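Long-range contact in alcohol oxidase (Myceliophthora thermophila, PDB 6F74), which is a VAO-type flavoprotein that binds FAD and probably oxidises its substrate at the expense of molecular oxygen: residues T432-L445 / A492-I506. Residues are numbered along the deposited sequence; the frame is centred on the assembly and turned at random.
Sequences TSIITSRLINPEAL and AWRVSPFVMISGQGI
Leu-439 meets Trp-493 on one face of an antiparallel strand pair and Ile-440 meets Phe-498 on the other: strand 435-440 forms the margin of the seven-stranded antiparallel sheet in this VAO-type oxidase, beside strand 498-503. On the first face, Leu-439 drives CD2 over the indole of Trp-493, a CH-pi contact 3.8 Å from the centroid of the five-membered ring, while CD1 lies 3.8 Å from Val-499 CG2. On the other, the Phe-498 ring stands with one face under Ile-440 CB, 4.0 Å from its centroid and offset toward the rim; Leu-445 CD1 closes its edge at 3.6 Å from CE1. With chi1 at 71°, Phe-498 CG sits between the backbone N and the carbonyl carbon, which swings the ring across to Ile-440. With an alanine here, Ile-440 and Leu-445 would probably lose their shared aromatic surface, and a gap is likely to open toward Leu-341 of helix 328-346. Met-500 SD lies 3.7 Å from Ile-440 CG1. Backbone bonds join Thr-436 with Ser-502 and Arg-438 with Met-500, each pair in both directions. Gln-504 N still bonds directly to Ile-434 O, but the return link, Ile-434 N to Gln-504 O, runs through a water; a second water joins Thr-432 O to Ile-506 N. Strand 467-472 flanks 498-503, whereas Ser-437 OG bonds to Glu-543 O and Tyr-540 N, tying the marginal strand to a residue of the FAD site; Trp-493 lies near His-246, another such residue. At the turn, Ala-492 O accepts Ser-496 OG at 2.8 Å and Val-495 N from opposite faces of its carbonyl plane.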
ATOM      1  N   THR A 432     -13.127  -2.858   3.557  1.00 18.91           N
ATOM      2  CA  THR A 432     -12.054  -3.539   4.273  1.00 18.75           C
ATOM      3  C   THR A 432     -11.256  -4.430   3.314  1.00 18.69           C
ATOM      4  O   THR A 432     -11.811  -5.128   2.462  1.00 18.90           O
ATOM      5  CB  THR A 432     -12.600  -4.381   5.459  1.00 19.06           C
ATOM      6  OG1 THR A 432     -13.276  -3.526   6.373  1.00 19.14           O
ATOM      7  CG2 THR A 432     -11.476  -5.079   6.232  1.00 18.97           C
ATOM      8  N   SER A 433      -9.938  -4.401   3.472  1.00 18.43           N
ATOM      9  CA  SER A 433      -9.038  -5.230   2.667  1.00 18.40           C
ATOM     10  C   SER A 433      -8.708  -6.491   3.442  1.00 18.61           C
ATOM     11  O   SER A 433      -8.301  -6.408   4.608  1.00 18.59           O
ATOM     12  CB  SER A 433      -7.749  -4.473   2.357  1.00 18.11           C
ATOM     13  OG  SER A 433      -7.040  -5.210   1.389  1.00 18.14           O
ATOM     14  N   ILE A 434      -8.955  -7.629   2.809  1.00 18.86           N
ATOM     15  CA  ILE A 434      -8.554  -8.946   3.330  1.00 19.15           C
ATOM     16  C   ILE A 434      -7.906  -9.678   2.167  1.00 19.19           C
ATOM     17  O   ILE A 434      -8.565 -10.333   1.367  1.00 19.42           O
ATOM     18  CB  ILE A 434      -9.730  -9.773   3.913  1.00 19.60           C
ATOM     19  CG1 ILE A 434     -10.588  -8.879   4.824  1.00 19.58           C
ATOM     20  CG2 ILE A 434      -9.168 -10.994   4.655  1.00 19.94           C
ATOM     21  CD1 ILE A 434     -11.707  -9.600   5.535  1.00 20.09           C
ATOM     22  N   ILE A 435      -6.591  -9.489   2.062  1.00 19.00           N
ATOM     23  CA  ILE A 435      -5.800 -10.043   0.981  1.00 19.04           C
ATOM     24  C   ILE A 435      -4.571 -10.744   1.525  1.00 19.20           C
ATOM     25  O   ILE A 435      -4.180 -10.566   2.703  1.00 19.21           O
ATOM     26  CB  ILE A 435      -5.384  -8.951  -0.043  1.00 18.72           C
ATOM     27  CG1 ILE A 435      -4.510  -7.875   0.621  1.00 18.46           C
ATOM     28  CG2 ILE A 435      -6.625  -8.324  -0.679  1.00 18.65           C
ATOM     29  CD1 ILE A 435      -3.884  -6.845  -0.319  1.00 18.25           C
ATOM     30  N   THR A 436      -3.968 -11.539   0.649  1.00 19.37           N
ATOM     31  CA  THR A 436      -2.644 -12.142   0.906  1.00 19.57           C
ATOM     32  C   THR A 436      -1.773 -11.887  -0.317  1.00 19.47           C
ATOM     33  O   THR A 436      -2.277 -11.789  -1.444  1.00 19.38           O
ATOM     34  CB  THR A 436      -2.759 -13.653   1.197  1.00 20.09           C
ATOM     35  OG1 THR A 436      -1.474 -14.211   1.430  1.00 20.34           O
ATOM     36  CG2 THR A 436      -3.492 -14.403   0.024  1.00 20.26           C
ATOM     37  N   SER A 437      -0.472 -11.709  -0.117  1.00 19.51           N
ATOM     38  CA  SER A 437       0.424 -11.482  -1.255  1.00 19.49           C
ATOM     39  C   SER A 437       1.617 -12.416  -1.147  1.00 19.91           C
ATOM     40  O   SER A 437       2.046 -12.813  -0.037  1.00 20.14           O
ATOM     41  CB  SER A 437       0.862 -10.020  -1.383  1.00 19.17           C
ATOM     42  OG  SER A 437       1.404  -9.465  -0.191  1.00 19.13           O
ATOM     43  N   ARG A 438       2.079 -12.832  -2.322  1.00 20.07           N
ATOM     44  CA  ARG A 438       3.196 -13.736  -2.430  1.00 20.53           C
ATOM     45  C   ARG A 438       4.062 -13.363  -3.619  1.00 20.56           C
ATOM     46  O   ARG A 438       3.591 -13.307  -4.765  1.00 20.44           O
ATOM     47  CB  ARG A 438       2.726 -15.175  -2.543  1.00 20.91           C
ATOM     48  CG  ARG A 438       3.844 -16.179  -2.250  1.00 21.49           C
ATOM     49  CD  ARG A 438       4.156 -16.237  -0.773  1.00 21.67           C
ATOM     50  NE  ARG A 438       5.304 -17.077  -0.457  1.00 22.28           N
ATOM     51  CZ  ARG A 438       5.965 -17.046   0.709  1.00 22.53           C
ATOM     52  NH1 ARG A 438       5.605 -16.206   1.694  1.00 22.19           N
ATOM     53  NH2 ARG A 438       7.002 -17.862   0.891  1.00 23.17           N
ATOM     54  N   LEU A 439       5.321 -13.061  -3.329  1.00 20.76           N
ATOM     55  CA  LEU A 439       6.309 -12.847  -4.365  1.00 20.95           C
ATOM     56  C   LEU A 439       6.603 -14.220  -4.979  1.00 21.42           C
ATOM     57  O   LEU A 439       6.739 -15.207  -4.247  1.00 21.78           O
ATOM     58  CB  LEU A 439       7.564 -12.201  -3.804  1.00 21.15           C
ATOM     59  CG  LEU A 439       7.585 -10.667  -3.647  1.00 20.79           C
ATOM     60  CD1 LEU A 439       6.504 -10.174  -2.673  1.00 20.35           C
ATOM     61  CD2 LEU A 439       8.964 -10.267  -3.131  1.00 21.15           C
ATOM     62  N   ILE A 440       6.668 -14.279  -6.306  1.00 21.47           N
ATOM     63  CA  ILE A 440       6.861 -15.539  -7.050  1.00 21.91           C
ATOM     64  C   ILE A 440       8.192 -15.540  -7.805  1.00 22.33           C
ATOM     65  O   ILE A 440       8.405 -14.696  -8.682  1.00 22.18           O
ATOM     66  CB  ILE A 440       5.726 -15.770  -8.070  1.00 21.69           C
ATOM     67  CG1 ILE A 440       4.357 -15.663  -7.400  1.00 21.32           C
ATOM     68  CG2 ILE A 440       5.862 -17.118  -8.739  1.00 22.17           C
ATOM     69  CD1 ILE A 440       4.112 -16.580  -6.217  1.00 21.57           C
ATOM     70  N   ASN A 441       9.066 -16.493  -7.454  1.00 22.91           N
ATOM     71  CA  ASN A 441      10.362 -16.684  -8.145  1.00 23.46           C
ATOM     72  C   ASN A 441      10.169 -17.574  -9.395  1.00 23.70           C
ATOM     73  O   ASN A 441       9.282 -18.431  -9.407  1.00 23.68           O
ATOM     74  CB  ASN A 441      11.396 -17.297  -7.194  1.00 24.07           C
ATOM     75  CG  ASN A 441      10.970 -18.655  -6.664  1.00 24.40           C
ATOM     76  OD1 ASN A 441       9.888 -18.790  -6.111  1.00 24.05           O
ATOM     77  ND2 ASN A 441      11.816 -19.673  -6.868  1.00 25.14           N
ATOM     78  N   PRO A 442      10.993 -17.392 -10.446  1.00 23.99           N
ATOM     79  CA  PRO A 442      10.758 -18.150 -11.692  1.00 24.20           C
ATOM     80  C   PRO A 442      10.696 -19.667 -11.542  1.00 24.70           C
ATOM     81  O   PRO A 442       9.909 -20.323 -12.233  1.00 24.67           O
ATOM     82  CB  PRO A 442      11.953 -17.784 -12.569  1.00 24.62           C
ATOM     83  CG  PRO A 442      12.474 -16.511 -12.014  1.00 24.43           C
ATOM     84  CD  PRO A 442      12.173 -16.516 -10.546  1.00 24.22           C
ATOM     85  N   GLU A 443      11.537 -20.191 -10.649  1.00 25.21           N
ATOM     86  CA  GLU A 443      11.687 -21.628 -10.406  1.00 25.86           C
ATOM     87  C   GLU A 443      10.428 -22.259  -9.817  1.00 25.64           C
ATOM     88  O   GLU A 443      10.262 -23.467  -9.900  1.00 26.13           O
ATOM     89  CB  GLU A 443      12.866 -21.918  -9.440  1.00 26.50           C
ATOM     90  CG  GLU A 443      14.250 -21.491  -9.976  1.00 26.95           C
ATOM     91  CD  GLU A 443      14.590 -20.016  -9.732  1.00 26.53           C
ATOM     92  OE1 GLU A 443      13.799 -19.325  -9.073  1.00 25.87           O
ATOM     93  OE2 GLU A 443      15.610 -19.526 -10.249  1.00 26.87           O
ATOM     94  N   ALA A 444       9.568 -21.452  -9.198  1.00 24.97           N
ATOM     95  CA  ALA A 444       8.289 -21.939  -8.679  1.00 24.77           C
ATOM     96  C   ALA A 444       7.287 -22.228  -9.804  1.00 24.57           C
ATOM     97  O   ALA A 444       6.243 -22.824  -9.525  1.00 24.56           O
ATOM     98  CB  ALA A 444       7.698 -20.941  -7.701  1.00 24.17           C
ATOM     99  N   LEU A 445       7.607 -21.865 -11.050  1.00 24.50           N
ATOM    100  CA  LEU A 445       6.649 -21.893 -12.153  1.00 24.25           C
ATOM    101  C   LEU A 445       6.974 -22.826 -13.292  1.00 24.76           C
ATOM    102  O   LEU A 445       6.314 -22.805 -14.305  1.00 24.59           O
ATOM    103  CB  LEU A 445       6.524 -20.486 -12.749  1.00 23.66           C
ATOM    104  CG  LEU A 445       6.051 -19.397 -11.813  1.00 23.09           C
ATOM    105  CD1 LEU A 445       6.365 -18.058 -12.476  1.00 22.74           C
ATOM    106  CD2 LEU A 445       4.571 -19.546 -11.534  1.00 22.79           C
ATOM    107  N   ALA A 492      13.669 -11.502  -1.289  1.00 23.40           N
ATOM    108  CA  ALA A 492      12.828 -12.113  -2.316  1.00 23.14           C
ATOM    109  C   ALA A 492      12.499 -11.183  -3.493  1.00 22.77           C
ATOM    110  O   ALA A 492      12.323 -11.646  -4.606  1.00 22.81           O
ATOM    111  CB  ALA A 492      11.553 -12.656  -1.698  1.00 22.75           C
ATOM    112  N   TRP A 493      12.450  -9.871  -3.259  1.00 22.46           N
ATOM    113  CA  TRP A 493      12.266  -8.914  -4.371  1.00 22.24           C
ATOM    114  C   TRP A 493      13.336  -9.055  -5.445  1.00 22.80           C
ATOM    115  O   TRP A 493      13.069  -8.812  -6.621  1.00 22.71           O
ATOM    116  CB  TRP A 493      12.314  -7.471  -3.883  1.00 22.02           C
ATOM    117  CG  TRP A 493      11.067  -7.014  -3.245  1.00 21.40           C
ATOM    118  CD1 TRP A 493      10.904  -6.689  -1.937  1.00 21.24           C
ATOM    119  CD2 TRP A 493       9.820  -6.785  -3.889  1.00 20.90           C
ATOM    120  NE1 TRP A 493       9.620  -6.263  -1.723  1.00 20.68           N
ATOM    121  CE2 TRP A 493       8.927  -6.344  -2.901  1.00 20.48           C
ATOM    122  CE3 TRP A 493       9.362  -6.933  -5.200  1.00 20.82           C
ATOM    123  CZ2 TRP A 493       7.588  -6.017  -3.187  1.00 20.00           C
ATOM    124  CZ3 TRP A 493       8.030  -6.610  -5.481  1.00 20.34           C
ATOM    125  CH2 TRP A 493       7.165  -6.162  -4.473  1.00 19.95           C
ATOM    126  N   ARG A 494      14.537  -9.455  -5.027  1.00 23.44           N
ATOM    127  CA  ARG A 494      15.648  -9.550  -5.925  1.00 24.08           C
ATOM    128  C   ARG A 494      15.595 -10.793  -6.824  1.00 24.31           C
ATOM    129  O   ARG A 494      16.377 -10.872  -7.756  1.00 24.81           O
ATOM    130  CB  ARG A 494      16.991  -9.508  -5.164  1.00 24.78           C
ATOM    131  CG  ARG A 494      17.134  -8.373  -4.134  1.00 24.64           C
ATOM    132  CD  ARG A 494      16.778  -7.031  -4.742  1.00 24.29           C
ATOM    133  NE  ARG A 494      17.100  -5.932  -3.848  1.00 24.32           N
ATOM    134  CZ  ARG A 494      16.770  -4.649  -4.047  1.00 24.04           C
ATOM    135  NH1 ARG A 494      16.120  -4.260  -5.133  1.00 23.74           N
ATOM    136  NH2 ARG A 494      17.101  -3.735  -3.135  1.00 24.12           N
ATOM    137  N   VAL A 495      14.718 -11.759  -6.521  1.00 24.03           N
ATOM    138  CA  VAL A 495      14.538 -12.966  -7.355  1.00 24.25           C
ATOM    139  C   VAL A 495      13.141 -13.141  -7.936  1.00 23.64           C
ATOM    140  O   VAL A 495      12.956 -13.991  -8.792  1.00 23.80           O
ATOM    141  CB  VAL A 495      14.982 -14.270  -6.607  1.00 24.78           C
ATOM    142  CG1 VAL A 495      16.458 -14.209  -6.234  1.00 25.55           C
ATOM    143  CG2 VAL A 495      14.152 -14.563  -5.365  1.00 24.43           C
ATOM    144  N   SER A 496      12.176 -12.324  -7.507  1.00 22.99           N
ATOM    145  CA  SER A 496      10.777 -12.510  -7.888  1.00 22.46           C
ATOM    146  C   SER A 496      10.323 -11.395  -8.821  1.00 22.11           C
ATOM    147  O   SER A 496      10.296 -10.231  -8.413  1.00 21.86           O
ATOM    148  CB  SER A 496       9.907 -12.555  -6.634  1.00 22.09           C
ATOM    149  OG  SER A 496      10.471 -13.468  -5.696  1.00 22.51           O
ATOM    150  N   PRO A 497       9.988 -11.724 -10.076  1.00 22.13           N
ATOM    151  CA  PRO A 497       9.647 -10.648 -11.007  1.00 21.90           C
ATOM    152  C   PRO A 497       8.238 -10.118 -10.837  1.00 21.31           C
ATOM    153  O   PRO A 497       7.958  -9.007 -11.293  1.00 21.12           O
ATOM    154  CB  PRO A 497       9.836 -11.278 -12.390  1.00 22.21           C
ATOM    155  CG  PRO A 497       9.833 -12.748 -12.183  1.00 22.45           C
ATOM    156  CD  PRO A 497      10.075 -13.032 -10.740  1.00 22.48           C
ATOM    157  N   PHE A 498       7.370 -10.887 -10.183  1.00 21.09           N
ATOM    158  CA  PHE A 498       6.007 -10.471  -9.958  1.00 20.60           C
ATOM    159  C   PHE A 498       5.449 -10.946  -8.626  1.00 20.44           C
ATOM    160  O   PHE A 498       6.031 -11.782  -7.952  1.00 20.72           O
ATOM    161  CB  PHE A 498       5.107 -10.912 -11.119  1.00 20.55           C
ATOM    162  CG  PHE A 498       4.838 -12.391 -11.194  1.00 20.76           C
ATOM    163  CD1 PHE A 498       5.678 -13.228 -11.927  1.00 21.21           C
ATOM    164  CD2 PHE A 498       3.703 -12.943 -10.613  1.00 20.59           C
ATOM    165  CE1 PHE A 498       5.419 -14.581 -12.017  1.00 21.46           C
ATOM    166  CE2 PHE A 498       3.435 -14.297 -10.723  1.00 20.86           C
ATOM    167  CZ  PHE A 498       4.290 -15.120 -11.417  1.00 21.30           C
ATOM    168  N   VAL A 499       4.318 -10.346  -8.258  1.00 20.03           N
ATOM    169  CA  VAL A 499       3.585 -10.668  -7.051  1.00 19.87           C
ATOM    170  C   VAL A 499       2.196 -11.155  -7.434  1.00 19.73           C
ATOM    171  O   VAL A 499       1.585 -10.641  -8.363  1.00 19.59           O
ATOM    172  CB  VAL A 499       3.470  -9.448  -6.129  1.00 19.57           C
ATOM    173  CG1 VAL A 499       2.814  -9.835  -4.803  1.00 19.46           C
ATOM    174  CG2 VAL A 499       4.857  -8.849  -5.879  1.00 19.76           C
ATOM    175  N   MET A 500       1.718 -12.175  -6.723  1.00 19.86           N
ATOM    176  CA  MET A 500       0.306 -12.586  -6.797  1.00 19.78           C
ATOM    177  C   MET A 500      -0.372 -12.093  -5.541  1.00 19.56           C
ATOM    178  O   MET A 500       0.156 -12.274  -4.430  1.00 19.64           O
ATOM    179  CB  MET A 500       0.161 -14.100  -6.903  1.00 20.17           C
ATOM    180  CG  MET A 500       0.706 -14.658  -8.207  1.00 20.42           C
ATOM    181  SD  MET A 500       0.883 -16.436  -8.301  1.00 21.00           S
ATOM    182  CE  MET A 500      -0.797 -16.994  -8.465  1.00 21.03           C
ATOM    183  N   ILE A 501      -1.501 -11.419  -5.719  1.00 19.32           N
ATOM    184  CA  ILE A 501      -2.377 -11.012  -4.631  1.00 19.16           C
ATOM    185  C   ILE A 501      -3.729 -11.692  -4.837  1.00 19.31           C
ATOM    186  O   ILE A 501      -4.270 -11.693  -5.937  1.00 19.33           O
ATOM    187  CB  ILE A 501      -2.553  -9.495  -4.613  1.00 18.82           C
ATOM    188  CG1 ILE A 501      -1.192  -8.856  -4.364  1.00 18.76           C
ATOM    189  CG2 ILE A 501      -3.549  -9.063  -3.551  1.00 18.70           C
ATOM    190  CD1 ILE A 501      -1.174  -7.351  -4.289  1.00 18.51           C
ATOM    191  N   SER A 502      -4.247 -12.300  -3.781  1.00 19.47           N
ATOM    192  CA  SER A 502      -5.566 -12.946  -3.808  1.00 19.71           C
ATOM    193  C   SER A 502      -6.330 -12.490  -2.579  1.00 19.65           C
ATOM    194  O   SER A 502      -5.773 -12.415  -1.502  1.00 19.61           O
ATOM    195  CB  SER A 502      -5.417 -14.460  -3.834  1.00 20.17           C
ATOM    196  OG  SER A 502      -6.672 -15.117  -3.976  1.00 20.48           O
ATOM    197  N   GLY A 503      -7.604 -12.172  -2.725  1.00 19.67           N
ATOM    198  CA  GLY A 503      -8.376 -11.646  -1.573  1.00 19.65           C
ATOM    199  C   GLY A 503      -9.873 -11.864  -1.723  1.00 19.94           C
ATOM    200  O   GLY A 503     -10.339 -12.295  -2.777  1.00 20.13           O
ATOM    201  N   GLN A 504     -10.612 -11.564  -0.648  1.00 20.03           N
ATOM    202  CA  GLN A 504     -12.080 -11.569  -0.658  1.00 20.35           C
ATOM    203  C   GLN A 504     -12.572 -10.422   0.193  1.00 20.18           C
ATOM    204  O   GLN A 504     -11.884  -9.965   1.097  1.00 19.93           O
ATOM    205  CB  GLN A 504     -12.665 -12.856  -0.042  1.00 20.93           C
ATOM    206  CG  GLN A 504     -11.945 -14.107  -0.441  1.00 21.16           C
ATOM    207  CD  GLN A 504     -12.594 -15.382   0.103  1.00 21.84           C
ATOM    208  OE1 GLN A 504     -11.971 -16.435   0.093  1.00 22.11           O
ATOM    209  NE2 GLN A 504     -13.832 -15.285   0.600  1.00 22.19           N
ATOM    210  N   GLY A 505     -13.804 -10.001  -0.066  1.00 20.39           N
ATOM    211  CA  GLY A 505     -14.491  -8.983   0.724  1.00 20.36           C
ATOM    212  C   GLY A 505     -15.376  -9.558   1.817  1.00 20.83           C
ATOM    213  O   GLY A 505     -15.674 -10.763   1.823  1.00 21.28           O
ATOM    214  N   ILE A 506     -15.800  -8.678   2.720  1.00 20.79           N
ATOM    215  CA  ILE A 506     -16.787  -8.966   3.733  1.00 21.28           C
ATOM    216  C   ILE A 506     -17.892  -7.922   3.582  1.00 21.42           C
ATOM    217  O   ILE A 506     -17.624  -6.807   3.101  1.00 21.03           O
ATOM    218  CB  ILE A 506     -16.242  -8.901   5.186  1.00 21.18           C
ATOM    219  CG1 ILE A 506     -15.367  -7.649   5.422  1.00 20.56           C
ATOM    220  CG2 ILE A 506     -15.436 -10.142   5.476  1.00 21.30           C
ATOM    221  CD1 ILE A 506     -14.844  -7.462   6.839  1.00 20.46           C
TER
HETATM  222  O   HOH W   1     -14.423  -5.956   2.425  1.00 11.79           O
HETATM  223  O   HOH W   2     -10.535  -7.741   0.275  1.00 13.82           O